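Long-range contacts in GH59 galactosidase (Clostridium cellulolyticum, PDB 2V4V), which binds xylose through the family 6 carbohydrate-binding module described here, one part of a larger, multidomain enzyme that probably degrades polysaccharides: residues N14-Q19 and G36-Y41; V30-N35 and S116-N121; A55-A60 and C81-T86; N65-L70 and V111-S116. One frame throughout, in Å; residues are numbered along the deposited sequence. Where two conformers were deposited one is given.

Interaction 1: residues N14-Q19 and G36-Y41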
loop_
_atom_site.group_PDB
_atom_site.type_symbol
_atom_site.label_atom_id
_atom_site.label_comp_id
_atom_site.label_asym_id
_atom_site.label_seq_id
_atom_site.Cartn_x
_atom_site.Cartn_y
_atom_site.Cartn_z
ATOM N N ASN A 14 -3.360 -1.832 -12.117
ATOM C CA ASN A 14 -2.375 -2.801 -12.591
ATOM C C ASN A 14 -1.686 -3.438 -11.374
ATOM O O ASN A 14 -1.623 -2.810 -10.312
ATOM C CB ASN A 14 -1.341 -2.076 -13.477
ATOM C CG ASN A 14 -0.256 -2.998 -14.014
ATOM O OD1 ASN A 14 0.896 -2.585 -14.162
ATOM N ND2 ASN A 14 -0.616 -4.253 -14.301
ATOM N N GLN A 15 -1.166 -4.655 -11.517
ATOM C CA GLN A 15 -0.439 -5.281 -10.389
ATOM C C GLN A 15 0.624 -6.218 -10.932
ATOM O O GLN A 15 0.514 -6.714 -12.067
ATOM C CB GLN A 15 -1.397 -6.059 -9.477
ATOM C CG GLN A 15 -2.161 -7.162 -10.199
ATOM C CD GLN A 15 -1.437 -8.494 -10.210
ATOM O OE1 GLN A 15 -0.462 -8.707 -9.495
ATOM N NE2 GLN A 15 -1.940 -9.421 -11.036
ATOM N N SER A 16 1.628 -6.476 -10.099
ATOM C CA SER A 16 2.576 -7.513 -10.416
ATOM C C SER A 16 2.752 -8.442 -9.229
ATOM O O SER A 16 3.198 -7.992 -8.140
ATOM C CB SER A 16 3.916 -6.891 -10.778
ATOM O OG SER A 16 4.923 -7.885 -10.911
ATOM N N GLY A 17 2.375 -9.711 -9.443
ATOM C CA GLY A 17 2.736 -10.772 -8.484
ATOM C C GLY A 17 1.751 -11.101 -7.375
ATOM O O GLY A 17 1.973 -12.044 -6.591
ATOM N N ILE A 18 0.660 -10.335 -7.276
ATOM C CA ILE A 18 -0.248 -10.504 -6.130
ATOM C C ILE A 18 -1.569 -11.194 -6.517
ATOM O O ILE A 18 -1.849 -11.416 -7.733
ATOM C CB ILE A 18 -0.426 -9.148 -5.327
ATOM C CG1 ILE A 18 -1.082 -8.047 -6.167
ATOM C CG2 ILE A 18 0.977 -8.627 -4.900
ATOM C CD1 ILE A 18 -2.591 -8.253 -6.506
ATOM N N GLN A 19 -2.389 -11.499 -5.506
ATOM C CA GLN A 19 -3.734 -12.022 -5.770
ATOM C C GLN A 19 -4.684 -11.448 -4.745
ATOM O O GLN A 19 -4.266 -11.270 -3.587
ATOM C CB GLN A 19 -3.772 -13.541 -5.674
ATOM C CG GLN A 19 -2.707 -14.215 -6.489
ATOM C CD GLN A 19 -2.608 -15.697 -6.184
ATOM O OE1 GLN A 19 -3.655 -16.366 -5.963
ATOM N NE2 GLN A 19 -1.361 -16.230 -6.158
ATOM N N GLY A 36 9.298 -7.415 -3.997
ATOM C CA GLY A 36 9.310 -7.044 -5.400
ATOM C C GLY A 36 7.923 -6.924 -6.034
ATOM O O GLY A 36 7.768 -6.318 -7.106
ATOM N N ASP A 37 6.894 -7.492 -5.392
ATOM C CA ASP A 37 5.533 -7.388 -5.943
ATOM C C ASP A 37 5.069 -5.939 -5.825
ATOM O O ASP A 37 5.644 -5.179 -5.056
ATOM C CB ASP A 37 4.577 -8.312 -5.167
ATOM C CG ASP A 37 4.836 -9.818 -5.414
ATOM O OD1 ASP A 37 5.580 -10.192 -6.394
ATOM O OD2 ASP A 37 4.263 -10.592 -4.584
ATOM N N TYR A 38 4.050 -5.550 -6.596
ATOM C CA TYR A 38 3.503 -4.202 -6.421
ATOM C C TYR A 38 2.082 -4.087 -6.951
ATOM O O TYR A 38 1.615 -4.943 -7.702
ATOM C CB TYR A 38 4.416 -3.153 -7.073
ATOM C CG TYR A 38 4.566 -3.296 -8.572
ATOM C CD1 TYR A 38 3.603 -2.800 -9.461
ATOM C CD2 TYR A 38 5.704 -3.898 -9.094
ATOM C CE1 TYR A 38 3.780 -2.925 -10.857
ATOM C CE2 TYR A 38 5.895 -4.009 -10.492
ATOM C CZ TYR A 38 4.934 -3.526 -11.351
ATOM O OH TYR A 38 5.189 -3.680 -12.723
ATOM N N THR A 39 1.393 -3.029 -6.530
ATOM C CA THR A 39 0.124 -2.681 -7.136
ATOM C C THR A 39 0.229 -1.228 -7.577
ATOM O O THR A 39 1.043 -0.459 -7.030
ATOM C CB THR A 39 -1.102 -2.846 -6.163
ATOM O OG1 THR A 39 -0.840 -2.184 -4.924
ATOM C CG2 THR A 39 -1.411 -4.319 -5.902
ATOM N N VAL A 40 -0.642 -0.855 -8.515
ATOM C CA VAL A 40 -0.606 0.492 -9.119
ATOM C C VAL A 40 -2.023 1.105 -9.089
ATOM O O VAL A 40 -2.990 0.407 -9.418
ATOM C CB VAL A 40 -0.195 0.435 -10.611
ATOM C CG1 VAL A 40 0.069 1.901 -11.116
ATOM C CG2 VAL A 40 0.965 -0.531 -10.872
ATOM N N TYR A 41 -2.129 2.381 -8.718
ATOM C CA TYR A 41 -3.382 3.091 -8.682
ATOM C C TYR A 41 -3.247 4.361 -9.559
ATOM O O TYR A 41 -2.534 5.211 -9.218
ATOM C CB TYR A 41 -3.748 3.418 -7.195
ATOM C CG TYR A 41 -3.690 2.159 -6.361
ATOM C CD1 TYR A 41 -2.503 1.689 -5.861
ATOM C CD2 TYR A 41 -4.804 1.398 -6.177
ATOM C CE1 TYR A 41 -2.442 0.511 -5.195
ATOM C CE2 TYR A 41 -4.766 0.247 -5.480
ATOM C CZ TYR A 41 -3.583 -0.240 -5.021
ATOM O OH TYR A 41 -3.542 -1.434 -4.352
HETATM O O HOH W 1 6.036 -9.687 -9.051
HETATM O O HOH W 2 5.192 -12.924 -6.396
#

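Interaction 2: residues V30-N35 and S116-N121. With XYP (beta-D-xylopyranose), chain B.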
loop_
_atom_site.group_PDB
_atom_site.type_symbol
_atom_site.label_atom_id
_atom_site.label_comp_id
_atom_site.label_asym_id
_atom_site.label_seq_id
_atom_site.Cartn_x
_atom_site.Cartn_y
_atom_site.Cartn_z
ATOM N N VAL A 30 -5.394 -7.461 -0.813
ATOM C CA VAL A 30 -4.327 -7.875 -1.687
ATOM C C VAL A 30 -3.409 -8.715 -0.822
ATOM O O VAL A 30 -2.854 -8.238 0.197
ATOM C CB VAL A 30 -3.582 -6.653 -2.253
ATOM C CG1 VAL A 30 -2.242 -7.028 -2.760
ATOM C CG2 VAL A 30 -4.429 -6.034 -3.367
ATOM N N GLY A 31 -3.290 -9.984 -1.220
ATOM C CA GLY A 31 -2.403 -10.914 -0.516
ATOM C C GLY A 31 -1.396 -11.578 -1.461
ATOM O O GLY A 31 -1.216 -11.167 -2.601
ATOM N N PHE A 32 -0.769 -12.633 -0.944
ATOM C CA PHE A 32 0.305 -13.332 -1.657
ATOM C C PHE A 32 1.396 -12.353 -2.083
ATOM O O PHE A 32 1.853 -12.366 -3.227
ATOM C CB PHE A 32 -0.277 -14.110 -2.833
ATOM C CG PHE A 32 -1.447 -14.999 -2.410
ATOM C CD1 PHE A 32 -1.254 -16.381 -2.110
ATOM C CD2 PHE A 32 -2.716 -14.480 -2.264
ATOM C CE1 PHE A 32 -2.293 -17.172 -1.693
ATOM C CE2 PHE A 32 -3.754 -15.302 -1.857
ATOM C CZ PHE A 32 -3.534 -16.648 -1.584
ATOM N N VAL A 33 1.814 -11.506 -1.109
ATOM C CA VAL A 33 2.793 -10.437 -1.363
ATOM C C VAL A 33 4.176 -10.938 -1.001
ATOM O O VAL A 33 4.440 -11.304 0.162
ATOM C CB VAL A 33 2.450 -9.239 -0.485
ATOM C CG1 VAL A 33 3.539 -8.188 -0.595
ATOM C CG2 VAL A 33 1.057 -8.675 -0.869
ATOM N N GLU A 34 5.051 -10.909 -2.012
ATOM C CA GLU A 34 6.453 -11.229 -1.809
ATOM C C GLU A 34 7.320 -10.050 -2.257
ATOM O O GLU A 34 6.854 -9.136 -2.987
ATOM C CB GLU A 34 6.870 -12.489 -2.586
ATOM C CG GLU A 34 6.158 -13.721 -2.067
ATOM C CD GLU A 34 6.632 -14.975 -2.769
ATOM O OE1 GLU A 34 7.762 -15.458 -2.442
ATOM O OE2 GLU A 34 5.884 -15.491 -3.627
ATOM N N ASN A 35 8.562 -10.064 -1.766
ATOM C CA ASN A 35 9.464 -8.952 -2.098
ATOM C C ASN A 35 9.490 -8.675 -3.612
ATOM O O ASN A 35 9.668 -9.610 -4.394
ATOM C CB ASN A 35 10.870 -9.302 -1.649
ATOM C CG ASN A 35 11.862 -8.188 -1.930
ATOM O OD1 ASN A 35 11.852 -7.153 -1.251
ATOM N ND2 ASN A 35 12.801 -8.445 -2.869
ATOM N N SER A 116 12.463 -12.735 3.039
ATOM C CA SER A 116 11.930 -13.870 2.269
ATOM C C SER A 116 10.479 -14.154 2.730
ATOM O O SER A 116 10.054 -13.731 3.823
ATOM C CB SER A 116 12.765 -15.106 2.633
ATOM O OG SER A 116 12.685 -15.306 4.060
ATOM N N GLY A 117 9.726 -14.876 1.905
ATOM C CA GLY A 117 8.398 -15.330 2.289
ATOM C C GLY A 117 7.336 -14.273 2.048
ATOM O O GLY A 117 7.611 -13.248 1.425
ATOM N N TYR A 118 6.121 -14.512 2.538
ATOM C CA TYR A 118 5.047 -13.548 2.347
ATOM C C TYR A 118 5.173 -12.431 3.376
ATOM O O TYR A 118 5.570 -12.675 4.540
ATOM C CB TYR A 118 3.747 -14.251 2.540
ATOM C CG TYR A 118 3.463 -15.294 1.505
ATOM C CD1 TYR A 118 3.242 -14.957 0.163
ATOM C CD2 TYR A 118 3.329 -16.629 1.878
ATOM C CE1 TYR A 118 2.941 -15.939 -0.783
ATOM C CE2 TYR A 118 3.010 -17.610 0.934
ATOM C CZ TYR A 118 2.794 -17.254 -0.385
ATOM O OH TYR A 118 2.473 -18.231 -1.314
ATOM N N LEU A 119 4.845 -11.214 2.938
ATOM C CA LEU A 119 5.110 -10.049 3.772
ATOM C C LEU A 119 3.881 -9.571 4.587
ATOM O O LEU A 119 3.939 -9.468 5.846
ATOM C CB LEU A 119 5.646 -8.895 2.913
ATOM C CG LEU A 119 6.876 -9.254 2.059
ATOM C CD1 LEU A 119 7.273 -8.026 1.345
ATOM C CD2 LEU A 119 8.054 -9.796 2.825
ATOM N N PHE A 120 2.803 -9.216 3.887
ATOM C CA PHE A 120 1.598 -8.721 4.588
ATOM C C PHE A 120 0.466 -8.728 3.568
ATOM O O PHE A 120 0.720 -8.952 2.343
ATOM C CB PHE A 120 1.798 -7.271 5.106
ATOM C CG PHE A 120 2.547 -6.350 4.108
ATOM C CD1 PHE A 120 1.919 -5.814 2.978
ATOM C CD2 PHE A 120 3.929 -6.107 4.285
ATOM C CE1 PHE A 120 2.678 -5.025 2.057
ATOM C CE2 PHE A 120 4.669 -5.328 3.395
ATOM C CZ PHE A 120 4.041 -4.780 2.300
ATOM N N ASN A 121 -0.760 -8.596 4.088
ATOM C CA ASN A 121 -1.977 -8.412 3.262
ATOM C C ASN A 121 -2.400 -6.939 3.409
ATOM O O ASN A 121 -2.258 -6.357 4.511
ATOM C CB ASN A 121 -3.124 -9.300 3.776
ATOM C CG ASN A 121 -2.878 -10.773 3.563
ATOM O OD1 ASN A 121 -3.490 -11.649 4.243
ATOM N ND2 ASN A 121 -1.960 -11.071 2.666
HETATM O O1 XYP B . -2.010 -18.741 2.502
HETATM C C1 XYP B . -1.790 -17.419 2.036
HETATM C C2 XYP B . -2.865 -16.562 2.687
HETATM C C3 XYP B . -2.684 -15.110 2.280
HETATM C C4 XYP B . -1.236 -14.676 2.488
HETATM C C5 XYP B . -0.271 -15.698 1.870
HETATM O O2 XYP B . -4.170 -16.922 2.251
HETATM O O3 XYP B . -3.561 -14.270 3.014
HETATM O O4 XYP B . -0.985 -13.425 1.891
HETATM O O5 XYP B . -0.536 -16.978 2.399
HETATM O O HOH W 3 1.131 -11.691 1.744
HETATM O O HOH W 4 9.575 -12.063 -0.019
#

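Interaction 3: residues A55-A60 and C81-T86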
loop_
_atom_site.group_PDB
_atom_site.type_symbol
_atom_site.label_atom_id
_atom_site.label_comp_id
_atom_site.label_asym_id
_atom_site.label_seq_id
_atom_site.Cartn_x
_atom_site.Cartn_y
_atom_site.Cartn_z
ATOM N N ALA A 55 -2.057 2.672 5.992
ATOM C CA ALA A 55 -2.454 1.430 5.316
ATOM C C ALA A 55 -3.037 0.432 6.315
ATOM O O ALA A 55 -2.519 0.282 7.432
ATOM C CB ALA A 55 -1.247 0.806 4.636
ATOM N N ARG A 56 -4.123 -0.234 5.886
ATOM C CA ARG A 56 -4.778 -1.241 6.740
ATOM C C ARG A 56 -4.221 -2.621 6.367
ATOM O O ARG A 56 -4.468 -3.086 5.268
ATOM C CB ARG A 56 -6.297 -1.175 6.511
ATOM C CG ARG A 56 -7.111 -2.025 7.440
ATOM C CD ARG A 56 -7.060 -1.436 8.862
ATOM N NE ARG A 56 -7.827 -2.302 9.756
ATOM C CZ ARG A 56 -7.868 -2.168 11.084
ATOM N NH1 ARG A 56 -7.197 -1.170 11.683
ATOM N NH2 ARG A 56 -8.574 -3.044 11.803
ATOM N N VAL A 57 -3.411 -3.191 7.252
ATOM C CA VAL A 57 -2.563 -4.335 6.899
ATOM C C VAL A 57 -2.606 -5.457 7.928
ATOM O O VAL A 57 -2.876 -5.215 9.118
ATOM C CB VAL A 57 -1.092 -3.919 6.785
ATOM C CG1 VAL A 57 -0.839 -3.147 5.463
ATOM C CG2 VAL A 57 -0.692 -3.085 8.009
ATOM N N ALA A 58 -2.362 -6.679 7.464
ATOM C CA ALA A 58 -2.303 -7.855 8.347
ATOM C C ALA A 58 -1.046 -8.659 7.977
ATOM O O ALA A 58 -0.600 -8.621 6.812
ATOM C CB ALA A 58 -3.520 -8.753 8.143
ATOM N N SER A 59 -0.464 -9.377 8.948
ATOM C CA SER A 59 0.640 -10.248 8.557
ATOM C C SER A 59 0.872 -11.334 9.585
ATOM O O SER A 59 0.991 -11.014 10.806
ATOM C CB SER A 59 1.959 -9.451 8.459
ATOM O OG SER A 59 3.051 -10.334 8.285
ATOM N N ALA A 60 1.007 -12.581 9.127
ATOM C CA ALA A 60 1.379 -13.672 10.026
ATOM C C ALA A 60 2.879 -13.857 10.132
ATOM O O ALA A 60 3.372 -14.807 10.781
ATOM C CB ALA A 60 0.750 -14.986 9.594
ATOM N N CYS A 81 6.494 2.874 4.127
ATOM C CA CYS A 81 5.599 2.608 5.267
ATOM C C CYS A 81 6.024 1.284 5.899
ATOM O O CYS A 81 5.919 0.226 5.253
ATOM C CB CYS A 81 4.188 2.429 4.755
ATOM S SG CYS A 81 3.000 2.427 6.144
ATOM N N PRO A 82 6.493 1.322 7.159
ATOM C CA PRO A 82 6.890 0.055 7.761
ATOM C C PRO A 82 5.662 -0.708 8.187
ATOM O O PRO A 82 4.712 -0.151 8.753
ATOM C CB PRO A 82 7.702 0.474 9.006
ATOM C CG PRO A 82 7.085 1.786 9.421
ATOM C CD PRO A 82 6.647 2.464 8.089
ATOM N N VAL A 83 5.691 -2.028 7.946
ATOM C CA VAL A 83 4.585 -2.913 8.351
ATOM C C VAL A 83 5.105 -4.025 9.266
ATOM O O VAL A 83 6.113 -4.638 8.932
ATOM C CB VAL A 83 3.948 -3.607 7.107
ATOM C CG1 VAL A 83 2.942 -4.647 7.553
ATOM C CG2 VAL A 83 3.325 -2.553 6.135
ATOM N N ALA A 84 4.421 -4.260 10.380
ATOM C CA ALA A 84 4.859 -5.240 11.363
ATOM C C ALA A 84 3.836 -6.358 11.517
ATOM O O ALA A 84 2.641 -6.160 11.290
ATOM C CB ALA A 84 5.119 -4.567 12.702
ATOM N N GLY A 85 4.318 -7.532 11.903
ATOM C CA GLY A 85 3.470 -8.720 12.063
ATOM C C GLY A 85 2.254 -8.374 12.921
ATOM O O GLY A 85 2.301 -7.495 13.812
ATOM N N THR A 86 1.141 -9.070 12.684
ATOM C CA THR A 86 -0.058 -8.903 13.524
ATOM C C THR A 86 -0.507 -10.247 14.117
ATOM O O THR A 86 -1.549 -10.333 14.806
ATOM C CB THR A 86 -1.247 -8.355 12.719
ATOM O OG1 THR A 86 -1.545 -9.277 11.650
ATOM C CG2 THR A 86 -0.921 -6.986 12.160
#

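Interaction 4: residues N65-L70 and V111-S116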
loop_
_atom_site.group_PDB
_atom_site.type_symbol
_atom_site.label_atom_id
_atom_site.label_comp_id
_atom_site.label_asym_id
_atom_site.label_seq_id
_atom_site.Cartn_x
_atom_site.Cartn_y
_atom_site.Cartn_z
ATOM N N ASN A 65 8.042 -3.575 4.122
ATOM C CA ASN A 65 7.842 -2.135 3.858
ATOM C C ASN A 65 6.985 -1.962 2.604
ATOM O O ASN A 65 7.062 -2.771 1.683
ATOM C CB ASN A 65 9.171 -1.413 3.547
ATOM C CG ASN A 65 10.034 -1.186 4.798
ATOM O OD1 ASN A 65 9.529 -1.142 5.937
ATOM N ND2 ASN A 65 11.352 -1.005 4.569
ATOM N N ILE A 66 6.171 -0.893 2.610
ATOM C CA ILE A 66 5.445 -0.463 1.407
ATOM C C ILE A 66 6.156 0.778 0.918
ATOM O O ILE A 66 6.105 1.811 1.562
ATOM C CB ILE A 66 3.969 -0.100 1.693
ATOM C CG1 ILE A 66 3.228 -1.269 2.375
ATOM C CG2 ILE A 66 3.283 0.367 0.395
ATOM C CD1 ILE A 66 1.811 -0.935 2.818
ATOM N N GLU A 67 6.886 0.647 -0.175
ATOM C CA GLU A 67 7.520 1.803 -0.786
ATOM C C GLU A 67 6.491 2.502 -1.640
ATOM O O GLU A 67 5.829 1.867 -2.480
ATOM C CB GLU A 67 8.721 1.381 -1.635
ATOM C CG GLU A 67 9.919 0.981 -0.759
ATOM C CD GLU A 67 11.182 0.620 -1.563
ATOM O OE1 GLU A 67 11.091 0.484 -2.781
ATOM O OE2 GLU A 67 12.249 0.457 -0.922
ATOM N N ILE A 68 6.349 3.807 -1.440
ATOM C CA ILE A 68 5.335 4.537 -2.182
ATOM C C ILE A 68 6.076 5.324 -3.270
ATOM O O ILE A 68 6.775 6.290 -2.944
ATOM C CB ILE A 68 4.604 5.554 -1.287
ATOM C CG1 ILE A 68 3.952 4.851 -0.090
ATOM C CG2 ILE A 68 3.516 6.295 -2.061
ATOM C CD1 ILE A 68 3.769 5.768 1.117
ATOM N N ARG A 69 5.885 4.909 -4.541
ATOM C CA ARG A 69 6.653 5.467 -5.636
ATOM C C ARG A 69 5.702 6.083 -6.676
ATOM O O ARG A 69 4.563 5.646 -6.824
ATOM C CB ARG A 69 7.496 4.371 -6.298
ATOM C CG ARG A 69 8.686 3.957 -5.392
ATOM C CD ARG A 69 9.529 2.833 -5.993
ATOM N NE ARG A 69 10.577 2.436 -5.066
ATOM C CZ ARG A 69 11.731 3.091 -4.893
ATOM N NH1 ARG A 69 12.025 4.203 -5.605
ATOM N NH2 ARG A 69 12.625 2.623 -3.997
ATOM N N LEU A 70 6.160 7.154 -7.345
ATOM C CA LEU A 70 5.284 7.824 -8.290
ATOM C C LEU A 70 5.650 7.493 -9.719
ATOM O O LEU A 70 6.804 7.582 -10.133
ATOM C CB LEU A 70 5.361 9.343 -8.087
ATOM C CG LEU A 70 4.884 9.862 -6.737
ATOM C CD1 LEU A 70 5.032 11.410 -6.664
ATOM C CD2 LEU A 70 3.465 9.411 -6.410
ATOM N N VAL A 111 5.033 -0.590 -3.747
ATOM C CA VAL A 111 6.030 -1.593 -4.074
ATOM C C VAL A 111 6.433 -2.274 -2.770
ATOM O O VAL A 111 6.811 -1.622 -1.793
ATOM C CB VAL A 111 7.265 -0.993 -4.784
ATOM C CG1 VAL A 111 8.258 -2.111 -5.156
ATOM C CG2 VAL A 111 6.827 -0.216 -6.051
ATOM N N PHE A 112 6.257 -3.596 -2.714
ATOM C CA PHE A 112 6.333 -4.293 -1.431
ATOM C C PHE A 112 7.711 -4.895 -1.281
ATOM O O PHE A 112 8.152 -5.674 -2.129
ATOM C CB PHE A 112 5.241 -5.378 -1.387
ATOM C CG PHE A 112 3.863 -4.841 -1.754
ATOM C CD1 PHE A 112 3.362 -3.705 -1.079
ATOM C CD2 PHE A 112 3.108 -5.426 -2.750
ATOM C CE1 PHE A 112 2.096 -3.170 -1.419
ATOM C CE2 PHE A 112 1.836 -4.943 -3.093
ATOM C CZ PHE A 112 1.322 -3.805 -2.422
ATOM N N LYS A 113 8.390 -4.535 -0.190
ATOM C CA LYS A 113 9.770 -4.981 -0.027
ATOM C C LYS A 113 9.985 -5.605 1.349
ATOM O O LYS A 113 9.388 -5.169 2.338
ATOM C CB LYS A 113 10.728 -3.790 -0.196
ATOM C CG LYS A 113 10.655 -3.131 -1.570
ATOM C CD LYS A 113 11.332 -3.957 -2.650
ATOM C CE LYS A 113 11.579 -3.154 -3.956
ATOM N NZ LYS A 113 12.314 -1.820 -3.848
ATOM N N GLY A 114 10.834 -6.622 1.425
ATOM C CA GLY A 114 11.126 -7.165 2.740
ATOM C C GLY A 114 12.025 -8.378 2.662
ATOM O O GLY A 114 12.746 -8.575 1.687
ATOM N N ASP A 115 11.891 -9.197 3.690
ATOM C CA ASP A 115 12.613 -10.450 3.866
ATOM C C ASP A 115 12.021 -11.491 2.893
ATOM O O ASP A 115 11.194 -11.169 2.003
ATOM C CB ASP A 115 12.429 -10.874 5.351
ATOM C CG ASP A 115 13.570 -11.721 5.896
ATOM O OD1 ASP A 115 14.056 -12.608 5.160
ATOM O OD2 ASP A 115 13.959 -11.504 7.090
ATOM N N SER A 116 12.463 -12.735 3.039
ATOM C CA SER A 116 11.930 -13.870 2.269
ATOM C C SER A 116 10.479 -14.154 2.730
ATOM O O SER A 116 10.054 -13.731 3.823
ATOM C CB SER A 116 12.765 -15.106 2.633
ATOM O OG SER A 116 12.685 -15.306 4.060
#

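Interaction 1: residues N14-Q19 and G36-Y41
Asp-37 leans on Ser-16, Gly-17 and Ile-18, at the point where strand 14-16 runs out into a turn. Its CB lies 3.3 Å from Ser-16 O and packs against CG2 of Ile-18 at 3.6 Å, the two side chains running antiparallel past one another. From there CG swings anti to the carbonyl carbon (chi1 -70°) and carries the carboxylate over Gly-17, whose CA lies 3.6 Å from Asp-37 OD1. Glycine suits this place twice over: its phi is 92°, and a beta carbon would collide with Asp-37 OD1. OD1 accepts from two waters, one of which also bonds to Ser-16 OG at 2.8 Å, while the other makes a weak bond to the carbonyl of Gly-17. OD2 turns instead to the backbone N of Glu-34, so both oxygens find donors.

Beyond the turn the strands pair antiparallel. Ser-16 and Tyr-38 form a hydrogen-bonded pair, with Ser-16 N 2.8 Å from Tyr-38 O and the return bond running from Tyr-38 N to Ser-16 O. Over this pair the Tyr-38 ring receives Ser-16 CB on its face, a CH-pi contact of 3.7 Å to the centroid; the small serine lets the ring settle so close. Thr-39 points to the other face of the sheet, where its CG2 touches Ile-18 CG1 at 3.8 Å, methyl against methylene.

Strand 14-16 is an outermost strand of the five-stranded sheet. Its partner, strand 38-48, is bonded on its other edge to strand 105-113, where Tyr-38 touches Val-111 and Thr-39 touches Phe-112.

Interaction 2: residues V30-N35 and S116-N121
Phe-32 and Tyr-118 set their rings at about a right angle, Tyr-118 OH lying at the edge of the Phe-32 ring, and the bound xylose sits in the corner between them. This is the sugar site that loops form at one end of the family 6 beta-sandwich. The sugar presents its C5 to the centre of the Tyr-118 ring, 3.6 Å above the plane, in the CH-pi manner common for pyranoses on aromatic residues. Phe-32 receives the same sugar over a ring face but toward the rim, with CE1 3.8 Å from XYP C1. Glu-21, Gly-31, Trp-89 and Asn-121 complete the pocket.

Behind the rings, Val-33 joins the two loops. Its carbonyl O takes the N-H of Leu-119, N to O 2.8 Å, and also lies in the plane of the Tyr-118 ring, at its edge. The Val-33 and Leu-119 side chains cross at about a right angle. CG1 of Val-33, anti to the backbone N (chi1 173°), rests over one face of the Phe-120 ring, 4.2 Å from CE1; a branched apolar residue fits this buried spot. On the outer side Glu-34 lays its CG 3.9 Å from Tyr-118 CD1, with the carboxylate and ring planes 62° apart.

Polar bridges complete the join. One water links Asn-35 N to Gly-117 O. Another accepts from Val-33 N, donates to Phe-120 O and bonds to XYP O4, which takes the N-H of Phe-32 as well, N to O4 3.0 Å.

Interaction 3: residues A55-A60 and C81-T86
Val-83 and Val-57 meet end to end from facing sheets of the beta-sandwich: strand 77-83 belongs to the five-stranded sheet and strand 52-59 to the four-stranded one. Val-83 CG1, anti to the backbone N, meets Val-57 CG2 at 4.0 Å. Compact branched side chains suit this buried interface, where Ile-66 and Phe-120 also touch Val-83 and Leu-122 touches Val-57.

After Val-83 the strand ends and the chain bends in toward strand 52-59. Ala-84 points its own CB away, and its carbonyl O passes Ser-59 CB at a loose 4.4 Å. Gly-85 comes closer: its CA is 3.6 Å from Ser-59 O, and Ser-59 CB lies beside the same CA. The backbone thus passes close to the serine.

Thr-86 then fastens the chain to strand 52-59 with two bonds to one residue. Its N donates to Ser-59 O at 2.7 Å. Its hydroxyl, set between the backbone N and the carbonyl carbon by a chi1 of 60°, turns back to receive the N-H of Ser-59. Threonine serves both needs of the place, since its hydroxyl can accept from one backbone and donate to another, here Thr-91 O, while CG2 rests 4.0 Å from Val-57 O. Ser-59 OG looks elsewhere, to Leu-119 O and Thr-61 OG1, and so ties the sugar-binding end to the same strand. The bond from Ser-59 N to Thr-86 OG1 measures 2.9 Å, with an angle of 174° at the hydrogen.

Interaction 4: residues N65-L70 and V111-S116
Glu-67 OE1 is gripped by three nitrogens at once. Lys-113 NZ, on the partner strand, donates to Glu-67 OE1 at 2.8 Å; Arg-69, two residues beyond the glutamate on its own strand, holds OE1 side-on with NE at 3.0 Å and NH2 at 2.9 Å. All three meet OE1 from out of the carboxylate plane, yet the oxygen itself lies close to the guanidinium plane, so the arginine offers the edge of its guanidinium, through two somewhat bent bonds. The lysine chain, bent at chi2 (-75°) and again near its end, curls its amine back onto the glutamate. Long, flexible residues suit this partly exposed face, because their charged ends can converge while their backbones stay in register. Arg-69 NH1 finds another acceptor in Gly-75 O, and the Arg-69 CD methylene lies 4.1 Å from Val-111 CG2.

Beneath the charges the backbones pair antiparallel. Asn-65 with Lys-113 and Glu-67 with Val-111 are hydrogen-bonded pairs, four bonds in all, the shortest running 2.7 Å from Asn-65 N to Lys-113 O. Ile-66 and Phe-112 form the non-hydrogen-bonded pair between them and point to the other face of the sheet. There they lie side by side, Ile-66 CG2 at the edge of the Phe-112 ring, 4.1 Å from Phe-112 CE1. Apolar groups belong on this side, buried in the sandwich, where Phe-120 meets the Phe-112 ring with its plane roughly perpendicular.

Two positive groups around one carboxylate would be expected to hold Glu-67 ionised, and its negative charge to ease the nearness of Arg-69 to Lys-113. The network thus joins the strands through side chains as well as backbone bonds.

Overall arrangement
From the N terminus, interaction 1 closes first, pairing an edge strand of the five-stranded sheet with strand 38-48. Interaction 2 opens inside that loop, at 30-35, and crosses it, closing only at 116-121 after 80 intervening residues. Interactions 3 and 4 both nest within this long loop and cross each other: 55-60 and 65-70 come first, then 81-86 and 111-116. Interaction 1 precedes both in series. Interactions 1 and 4 bind strands of the five-stranded sheet and meet where strands 38-48 and 105-113 adjoin; interaction 3 joins that sheet to the four-stranded one. Interaction 2 touches all three and gathers the loops at the xylose-binding end.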